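Aldehyde dehydrogenase (Anabaena variabilis, PDB 4H7N) belongs to the aldehyde dehydrogenase family and probably oxidises aldehydes to carboxylic acids with NAD+ as cofactor. Local coordinates at residues A288-L293 / P348-N353; S252-G257 / L267-I272; Y20-P25 / I164-V169. One frame throughout, in Å; residues are numbered along the deposited sequence.

Interaction 1 (A288-L293 / P348-N353)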
loop_
_atom_site.group_PDB
_atom_site.type_symbol
_atom_site.label_atom_id
_atom_site.label_comp_id
_atom_site.label_asym_id
_atom_site.label_seq_id
_atom_site.Cartn_x
_atom_site.Cartn_y
_atom_site.Cartn_z
ATOM N N ALA A 288 6.695 -27.523 34.091
ATOM C CA ALA A 288 7.671 -28.637 34.079
ATOM C C ALA A 288 8.550 -28.543 32.826
ATOM O O ALA A 288 9.790 -28.698 32.888
ATOM C CB ALA A 288 6.960 -29.976 34.129
ATOM N N LYS A 289 7.918 -28.245 31.678
ATOM C CA LYS A 289 8.664 -28.104 30.436
ATOM C C LYS A 289 9.557 -26.866 30.424
ATOM O O LYS A 289 10.681 -26.903 29.924
ATOM C CB LYS A 289 7.702 -28.135 29.196
ATOM C CG LYS A 289 6.972 -29.462 29.064
ATOM C CD LYS A 289 5.900 -29.432 27.984
ATOM C CE LYS A 289 5.446 -30.857 27.669
ATOM N NZ LYS A 289 4.483 -30.876 26.527
ATOM N N ALA A 290 9.067 -25.760 30.949
ATOM C CA ALA A 290 9.849 -24.535 31.012
ATOM C C ALA A 290 11.067 -24.702 31.908
ATOM O O ALA A 290 12.174 -24.244 31.596
ATOM C CB ALA A 290 9.007 -23.425 31.560
ATOM N N HIS A 291 10.852 -25.410 32.989
ATOM C CA HIS A 291 11.882 -25.563 33.963
ATOM C C HIS A 291 13.052 -26.381 33.370
ATOM O O HIS A 291 14.180 -26.169 33.769
ATOM C CB HIS A 291 11.334 -26.179 35.241
ATOM C CG HIS A 291 12.270 -26.031 36.374
ATOM N ND1 HIS A 291 13.047 -27.076 36.834
ATOM C CD2 HIS A 291 12.678 -24.932 37.043
ATOM C CE1 HIS A 291 13.852 -26.638 37.789
ATOM N NE2 HIS A 291 13.646 -25.339 37.933
ATOM N N ARG A 292 12.794 -27.267 32.395
ATOM C CA ARG A 292 13.871 -28.043 31.748
ATOM C C ARG A 292 14.825 -27.187 30.896
ATOM O O ARG A 292 15.953 -27.590 30.675
ATOM C CB ARG A 292 13.321 -29.180 30.887
ATOM C CG ARG A 292 12.659 -30.321 31.662
ATOM C CD ARG A 292 11.619 -31.104 30.854
ATOM N NE ARG A 292 12.198 -32.075 29.914
ATOM C CZ ARG A 292 12.443 -31.875 28.609
ATOM N NH1 ARG A 292 12.180 -30.709 28.016
ATOM N NH2 ARG A 292 12.960 -32.864 27.878
ATOM N N LEU A 293 14.416 -26.005 30.437
ATOM C CA LEU A 293 15.269 -25.196 29.555
ATOM C C LEU A 293 16.439 -24.533 30.309
ATOM O O LEU A 293 16.276 -24.047 31.416
ATOM C CB LEU A 293 14.430 -24.117 28.825
ATOM C CG LEU A 293 13.225 -24.670 28.030
ATOM C CD1 LEU A 293 12.503 -23.551 27.316
ATOM C CD2 LEU A 293 13.694 -25.732 27.054
ATOM N N PRO A 348 12.809 -18.626 31.284
ATOM C CA PRO A 348 11.386 -18.877 31.025
ATOM C C PRO A 348 10.558 -18.722 32.297
ATOM O O PRO A 348 10.895 -19.268 33.331
ATOM C CB PRO A 348 11.385 -20.328 30.536
ATOM C CG PRO A 348 12.710 -20.480 29.864
ATOM C CD PRO A 348 13.657 -19.714 30.754
ATOM N N THR A 349 9.537 -17.894 32.224
ATOM C CA THR A 349 8.798 -17.460 33.383
ATOM C C THR A 349 7.327 -17.727 33.184
ATOM O O THR A 349 6.738 -17.193 32.243
ATOM C CB THR A 349 9.033 -15.969 33.580
ATOM O OG1 THR A 349 10.432 -15.740 33.787
ATOM C CG2 THR A 349 8.261 -15.412 34.724
ATOM N N VAL A 350 6.738 -18.581 34.039
ATOM C CA VAL A 350 5.278 -18.818 34.048
ATOM C C VAL A 350 4.673 -18.055 35.219
ATOM O O VAL A 350 5.118 -18.227 36.357
ATOM C CB VAL A 350 4.934 -20.310 34.180
ATOM C CG1 VAL A 350 3.424 -20.532 34.214
ATOM C CG2 VAL A 350 5.573 -21.093 33.045
HETATM N N MSE A 351 3.647 -17.253 34.938
HETATM C CA MSE A 351 2.922 -16.524 35.962
HETATM C C MSE A 351 1.439 -16.741 35.851
HETATM O O MSE A 351 0.882 -16.838 34.754
HETATM C CB MSE A 351 3.082 -15.029 35.813
HETATM C CG MSE A 351 4.418 -14.530 35.340
HETATM SE SE MSE A 351 4.406 -12.521 35.297
HETATM C CE MSE A 351 2.597 -12.149 34.922
ATOM N N THR A 352 0.770 -16.746 36.989
ATOM C CA THR A 352 -0.696 -16.856 37.047
ATOM C C THR A 352 -1.225 -15.745 37.984
ATOM O O THR A 352 -0.454 -14.911 38.490
ATOM C CB THR A 352 -1.182 -18.264 37.505
ATOM O OG1 THR A 352 -0.792 -18.507 38.856
ATOM C CG2 THR A 352 -0.624 -19.416 36.602
ATOM N N ASN A 353 -2.530 -15.762 38.211
ATOM C CA ASN A 353 -3.234 -14.656 38.846
ATOM C C ASN A 353 -2.937 -13.346 38.123
ATOM O O ASN A 353 -2.547 -12.374 38.731
ATOM C CB ASN A 353 -2.818 -14.556 40.293
ATOM C CG ASN A 353 -3.903 -13.957 41.161
ATOM O OD1 ASN A 353 -5.045 -14.407 41.134
ATOM N ND2 ASN A 353 -3.550 -12.936 41.943
#

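Interaction 2 (S252-G257 / L267-I272)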
loop_
_atom_site.group_PDB
_atom_site.type_symbol
_atom_site.label_atom_id
_atom_site.label_comp_id
_atom_site.label_asym_id
_atom_site.label_seq_id
_atom_site.Cartn_x
_atom_site.Cartn_y
_atom_site.Cartn_z
ATOM N N SER A 252 3.923 -27.871 24.722
ATOM C CA SER A 252 5.198 -27.775 24.012
ATOM C C SER A 252 5.175 -26.609 22.978
ATOM O O SER A 252 6.157 -25.884 22.828
ATOM C CB SER A 252 5.567 -29.094 23.304
ATOM O OG SER A 252 5.777 -30.182 24.208
ATOM N N ALA A 253 4.070 -26.444 22.252
ATOM C CA ALA A 253 4.016 -25.443 21.202
ATOM C C ALA A 253 4.078 -24.021 21.793
ATOM O O ALA A 253 4.775 -23.160 21.262
ATOM C CB ALA A 253 2.754 -25.595 20.393
ATOM N N ILE A 254 3.327 -23.810 22.872
ATOM C CA ILE A 254 3.224 -22.480 23.502
ATOM C C ILE A 254 4.547 -22.133 24.200
ATOM O O ILE A 254 5.022 -20.997 24.119
ATOM C CB ILE A 254 2.023 -22.411 24.441
ATOM C CG1 ILE A 254 0.749 -22.339 23.579
ATOM C CG2 ILE A 254 2.136 -21.253 25.425
ATOM C CD1 ILE A 254 -0.523 -22.680 24.287
ATOM N N LEU A 255 5.193 -23.127 24.798
ATOM C CA LEU A 255 6.506 -22.864 25.386
ATOM C C LEU A 255 7.494 -22.396 24.324
ATOM O O LEU A 255 8.210 -21.391 24.499
ATOM C CB LEU A 255 7.008 -24.109 26.124
ATOM C CG LEU A 255 8.436 -23.978 26.630
ATOM C CD1 LEU A 255 8.510 -22.885 27.685
ATOM C CD2 LEU A 255 8.950 -25.321 27.101
ATOM N N TRP A 256 7.552 -23.109 23.208
ATOM C CA TRP A 256 8.467 -22.758 22.118
ATOM C C TRP A 256 8.122 -21.374 21.561
ATOM O O TRP A 256 8.964 -20.495 21.416
ATOM C CB TRP A 256 8.471 -23.826 21.022
ATOM C CG TRP A 256 9.426 -23.470 19.941
ATOM C CD1 TRP A 256 10.794 -23.642 19.953
ATOM C CD2 TRP A 256 9.116 -22.797 18.730
ATOM N NE1 TRP A 256 11.342 -23.138 18.796
ATOM C CE2 TRP A 256 10.338 -22.611 18.028
ATOM C CE3 TRP A 256 7.923 -22.375 18.142
ATOM C CZ2 TRP A 256 10.396 -21.982 16.788
ATOM C CZ3 TRP A 256 7.980 -21.729 16.916
ATOM C CH2 TRP A 256 9.212 -21.532 16.248
ATOM N N GLY A 257 6.852 -21.168 21.298
ATOM C CA GLY A 257 6.407 -19.918 20.774
ATOM C C GLY A 257 6.668 -18.762 21.708
ATOM O O GLY A 257 6.972 -17.681 21.228
ATOM N N LEU A 267 6.604 -12.189 16.932
ATOM C CA LEU A 267 5.739 -13.399 16.822
ATOM C C LEU A 267 5.708 -14.264 18.061
ATOM O O LEU A 267 5.153 -15.374 18.065
ATOM C CB LEU A 267 6.258 -14.309 15.679
ATOM C CG LEU A 267 6.441 -13.570 14.378
ATOM C CD1 LEU A 267 7.146 -14.435 13.344
ATOM C CD2 LEU A 267 5.107 -13.078 13.897
ATOM N N SER A 268 6.289 -13.771 19.130
ATOM C CA SER A 268 6.318 -14.498 20.355
ATOM C C SER A 268 4.884 -14.543 20.905
ATOM O O SER A 268 4.184 -13.513 20.899
ATOM C CB SER A 268 7.206 -13.750 21.390
ATOM O OG SER A 268 7.460 -14.639 22.431
ATOM N N ILE A 269 4.504 -15.688 21.465
ATOM C CA ILE A 269 3.269 -15.803 22.234
ATOM C C ILE A 269 3.504 -15.038 23.565
ATOM O O ILE A 269 4.404 -15.394 24.332
ATOM C CB ILE A 269 2.884 -17.262 22.530
ATOM C CG1 ILE A 269 2.615 -18.074 21.255
ATOM C CG2 ILE A 269 1.677 -17.299 23.482
ATOM C CD1 ILE A 269 1.583 -17.434 20.315
ATOM N N GLU A 270 2.708 -14.012 23.830
ATOM C CA GLU A 270 2.918 -13.199 25.006
ATOM C C GLU A 270 1.736 -13.211 25.980
ATOM O O GLU A 270 1.811 -12.605 27.031
ATOM C CB GLU A 270 3.211 -11.776 24.569
ATOM C CG GLU A 270 4.601 -11.612 23.928
ATOM C CD GLU A 270 5.216 -10.193 24.038
ATOM O OE1 GLU A 270 4.666 -9.331 24.754
ATOM O OE2 GLU A 270 6.258 -9.957 23.362
ATOM N N ARG A 271 0.641 -13.860 25.608
ATOM C CA ARG A 271 -0.556 -13.983 26.468
ATOM C C ARG A 271 -1.203 -15.335 26.203
ATOM O O ARG A 271 -1.335 -15.708 25.063
ATOM C CB ARG A 271 -1.611 -12.963 26.113
ATOM C CG ARG A 271 -1.050 -11.581 25.996
ATOM C CD ARG A 271 -2.144 -10.599 25.680
ATOM N NE ARG A 271 -2.406 -10.438 24.269
ATOM C CZ ARG A 271 -3.625 -10.315 23.727
ATOM N NH1 ARG A 271 -4.733 -10.491 24.447
ATOM N NH2 ARG A 271 -3.744 -10.096 22.430
ATOM N N ILE A 272 -1.617 -16.030 27.250
ATOM C CA ILE A 272 -2.125 -17.377 27.141
ATOM C C ILE A 272 -3.451 -17.489 27.911
ATOM O O ILE A 272 -3.502 -17.161 29.119
ATOM C CB ILE A 272 -1.098 -18.365 27.699
ATOM C CG1 ILE A 272 0.218 -18.268 26.912
ATOM C CG2 ILE A 272 -1.628 -19.769 27.547
ATOM C CD1 ILE A 272 1.412 -18.792 27.724
HETATM O O HOH W 1 9.532 -16.104 20.988
#

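Interaction 3 (Y20-P25 / I164-V169)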
loop_
_atom_site.group_PDB
_atom_site.type_symbol
_atom_site.label_atom_id
_atom_site.label_comp_id
_atom_site.label_asym_id
_atom_site.label_seq_id
_atom_site.Cartn_x
_atom_site.Cartn_y
_atom_site.Cartn_z
ATOM N N TYR A 20 33.051 -3.407 19.679
ATOM C CA TYR A 20 32.812 -3.169 18.285
ATOM C C TYR A 20 32.459 -1.703 18.158
ATOM O O TYR A 20 31.948 -1.127 19.105
ATOM C CB TYR A 20 31.662 -4.007 17.795
ATOM C CG TYR A 20 31.600 -4.182 16.299
ATOM C CD1 TYR A 20 32.489 -5.024 15.668
ATOM C CD2 TYR A 20 30.618 -3.573 15.533
ATOM C CE1 TYR A 20 32.427 -5.233 14.311
ATOM C CE2 TYR A 20 30.542 -3.767 14.159
ATOM C CZ TYR A 20 31.444 -4.604 13.555
ATOM O OH TYR A 20 31.442 -4.855 12.216
ATOM N N VAL A 21 32.766 -1.129 17.008
ATOM C CA VAL A 21 32.527 0.305 16.749
ATOM C C VAL A 21 31.912 0.403 15.386
ATOM O O VAL A 21 32.366 -0.249 14.467
ATOM C CB VAL A 21 33.827 1.122 16.701
ATOM C CG1 VAL A 21 33.533 2.570 16.345
ATOM C CG2 VAL A 21 34.520 1.065 18.066
ATOM N N ILE A 22 30.905 1.237 15.216
ATOM C CA ILE A 22 30.407 1.499 13.881
ATOM C C ILE A 22 30.451 3.005 13.671
ATOM O O ILE A 22 30.508 3.753 14.643
ATOM C CB ILE A 22 28.960 0.973 13.732
ATOM C CG1 ILE A 22 28.015 1.606 14.743
ATOM C CG2 ILE A 22 28.932 -0.551 13.849
ATOM C CD1 ILE A 22 26.617 1.075 14.596
ATOM N N ILE A 23 30.415 3.429 12.416
ATOM C CA ILE A 23 30.580 4.797 11.997
ATOM C C ILE A 23 29.425 5.278 11.123
ATOM O O ILE A 23 29.444 5.078 9.957
ATOM C CB ILE A 23 31.855 4.973 11.130
ATOM C CG1 ILE A 23 33.026 4.231 11.732
ATOM C CG2 ILE A 23 32.228 6.447 10.962
ATOM C CD1 ILE A 23 33.436 4.782 13.034
ATOM N N PRO A 24 28.465 5.993 11.692
ATOM C CA PRO A 24 27.324 6.327 10.860
ATOM C C PRO A 24 27.646 7.414 9.856
ATOM O O PRO A 24 28.391 8.332 10.148
ATOM C CB PRO A 24 26.246 6.762 11.852
ATOM C CG PRO A 24 26.901 6.908 13.171
ATOM C CD PRO A 24 28.296 6.364 13.099
ATOM N N PRO A 25 27.107 7.306 8.640
ATOM C CA PRO A 25 27.439 8.378 7.690
ATOM C C PRO A 25 26.618 9.616 7.969
ATOM O O PRO A 25 25.402 9.502 8.164
ATOM C CB PRO A 25 27.024 7.772 6.342
ATOM C CG PRO A 25 25.962 6.786 6.682
ATOM C CD PRO A 25 26.198 6.312 8.074
ATOM N N ILE A 164 22.280 -1.892 17.653
ATOM C CA ILE A 164 22.401 -2.884 18.749
ATOM C C ILE A 164 23.012 -4.222 18.293
ATOM O O ILE A 164 23.592 -4.927 19.097
ATOM C CB ILE A 164 21.021 -3.124 19.424
ATOM C CG1 ILE A 164 20.411 -1.810 19.954
ATOM C CG2 ILE A 164 21.141 -4.143 20.509
ATOM C CD1 ILE A 164 21.223 -1.073 20.994
ATOM N N ALA A 165 22.909 -4.556 17.000
ATOM C CA ALA A 165 23.408 -5.856 16.498
ATOM C C ALA A 165 23.865 -5.764 15.034
ATOM O O ALA A 165 23.165 -6.218 14.125
ATOM C CB ALA A 165 22.310 -6.879 16.621
ATOM N N PRO A 166 25.002 -5.111 14.782
ATOM C CA PRO A 166 25.422 -4.765 13.434
ATOM C C PRO A 166 26.552 -5.635 12.896
ATOM O O PRO A 166 26.936 -5.495 11.740
ATOM C CB PRO A 166 25.915 -3.327 13.615
ATOM C CG PRO A 166 26.597 -3.424 14.948
ATOM C CD PRO A 166 25.784 -4.389 15.791
ATOM N N ARG A 167 27.110 -6.505 13.711
ATOM C CA ARG A 167 28.387 -7.164 13.329
ATOM C C ARG A 167 28.261 -8.174 12.186
ATOM O O ARG A 167 29.216 -8.389 11.445
ATOM C CB ARG A 167 29.014 -7.873 14.511
ATOM C CG ARG A 167 29.168 -7.037 15.761
ATOM C CD ARG A 167 29.664 -7.959 16.849
ATOM N NE ARG A 167 29.713 -7.330 18.150
ATOM C CZ ARG A 167 28.653 -6.990 18.894
ATOM N NH1 ARG A 167 27.412 -7.129 18.462
ATOM N NH2 ARG A 167 28.841 -6.514 20.109
ATOM N N PHE A 168 27.052 -8.712 11.981
ATOM C CA PHE A 168 26.825 -9.732 10.946
ATOM C C PHE A 168 27.033 -9.183 9.555
ATOM O O PHE A 168 27.226 -9.953 8.640
ATOM C CB PHE A 168 25.430 -10.322 11.046
ATOM C CG PHE A 168 24.350 -9.374 10.596
ATOM C CD1 PHE A 168 23.862 -8.398 11.438
ATOM C CD2 PHE A 168 23.842 -9.455 9.312
ATOM C CE1 PHE A 168 22.869 -7.534 11.018
ATOM C CE2 PHE A 168 22.841 -8.583 8.873
ATOM C CZ PHE A 168 22.348 -7.631 9.736
ATOM N N VAL A 169 26.987 -7.864 9.404
ATOM C CA VAL A 169 27.196 -7.203 8.140
ATOM C C VAL A 169 28.614 -7.445 7.568
ATOM O O VAL A 169 28.781 -7.660 6.348
ATOM C CB VAL A 169 26.872 -5.687 8.250
ATOM C CG1 VAL A 169 27.241 -4.967 6.980
ATOM C CG2 VAL A 169 25.363 -5.498 8.438
HETATM O O HOH W 2 29.359 -4.234 10.779
#

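Interaction 1 (A288-L293 / P348-N353)
The C-terminal part of helix 279-292 approaches the start of strand 349-352 most closely at Ala290 and Pro348, whose CA atoms are 5.9 Å apart. The side-chain contacts are apolar. The methyl CB of Ala290 lies against CB of Pro348 at 4.0 Å. The same methyl reaches CG2 of Val350 more loosely, at 4.4 Å. Pro348 and Val350 are two residues apart and both turn their side chains to the helix, so the Ala290 methyl touches both. Strand 349-352 belongs to the mixed seven-stranded sheet, where it runs between strands 330-333 and 369-375, and the helix packs on one face of that sheet. Met370 of strand 369-375 also touches Ala290, Pro348 and Val350. Past the helix, Leu293 extends the contact to the proline ring. Its CG stands beside the backbone N and anti to the carbonyl carbon (chi1 -55°). This sends the side chain obliquely across Pro348, with CD1 of Leu293 4.0 Å from CG of the proline. Leu293 also packs on Leu255 and Val259 of helix 247-259, and on Phe472 of the second subunit.

Interaction 2 (S252-G257 / L267-I272)
Ile254 rests its CG2 methyl on the end of Ile272. CG2 of Ile254 is 3.4 Å from CD1 of Ile272, tighter than a usual carbon contact, and 3.8 Å from CG1 of the same residue. That methyl is anti to the backbone N of Ile254, while the longer CG1 branch lies beside the N (chi1 -74°). The shorter branch therefore does the touching. CG2 of Ile254 also lies 4.4 Å from CG2 of Ile269.

One helical turn further on, Gly257 has no side chain, and the backbones come close. CG1 of Ile269 packs at 4.1 Å from the carbonyl carbon C of Gly257. The amide N of Ile269 donates a hydrogen bond to Gly257 O at 3.2 Å. The N-H points well at the oxygen (158°), but the donor sits above the carbonyl plane, 65° out of it. A water also donates to Gly257 O, at 3.0 Å. The same water accepts from OG of Ser268 at 2.9 Å, bridging the helix to the segment that leads into the strand. CA of Ser268 adds a weaker C-H...O contact, so this buried carbonyl oxygen has several partners.

The two segments belong to a beta-alpha-beta unit, strand 237-241, helix 247-259 and strand 269-275. The strand runs roughly back against the helix. Leu267 lies in the loop before the strand, with its side chain about 6 Å from that of Glu232, the predicted active-site residue. Trp256, on another side of the helix, meets the rings of Trp470, Trp471 and Phe472 of the second subunit. Ile254 also packs on Ala239 and Val241 of strand 237-241, and Phe282 of helix 279-292 touches both Ile254 and Ile272.

Interaction 3 (Y20-P25 / I164-V169)
The N-terminal beta hairpin, strands 8-11 and 18-22, packs here on the loop that leads from strand 156-161 to helix 169-176. That loop holds a type I beta turn from Pro166 to Val169, which runs into the helix. It follows a strand of the mixed sheet that, as in other aldehyde dehydrogenases, probably belongs to the cofactor-binding domain. Tyr20 and Arg167 form the largest part of the contact. CG of Arg167 sits over the centre of the Tyr20 ring, 3.6 Å from the centroid and only 6° off the normal, a clear CH-pi contact. The tyrosine has CG anti to its own N (chi1 -161°), which carries the ring outward along the arginine stem. The two side chains slide past each other in opposite directions. The arginine is extended from CG to NE, and NE of Arg167 comes to 3.9 Å from CB of Tyr20. The guanidinium plane is tilted 37° from the ring. Its charge is met elsewhere, by salt bridges to Asp19 and Asp77, which would hold the stem in place against the ring. Pro166 packs beside the arginine. CG of Pro166 lies 4.0 Å from CE2 of Tyr20 and 3.9 Å from CG2 of Ile22, and the isoleucine crosses the proline at about a right angle. Val10 of the partner strand touches Pro166 and Arg167 as well. At the ring edge, in its plane, a water accepts from OH of Tyr20 at 2.6 Å and donates to O of Pro166 at 2.9 Å.

Along the chain, interaction 3 closes before interaction 2 opens, and interaction 2 closes before interaction 1 opens. Interactions 1 and 2 are neighbours, with centres 11 Å apart. Both reach the seven-stranded sheet, and strand 269-275 is followed by helix 279-292. They also touch: NZ of Lys289 lies 2.7 Å from OG of Ser252, a probable hydrogen bond. Helices 247-259 and 279-292 thus pack together beside the sheet, and C-terminal residues of the second subunit meet both contacts. Interaction 3 lies in a separate part of the fold, its centre 31 Å from interaction 2 and 35 Å from interaction 1. It joins the N-terminal hairpin to the loop between strand 156-161 of the other large sheet and helix 169-176.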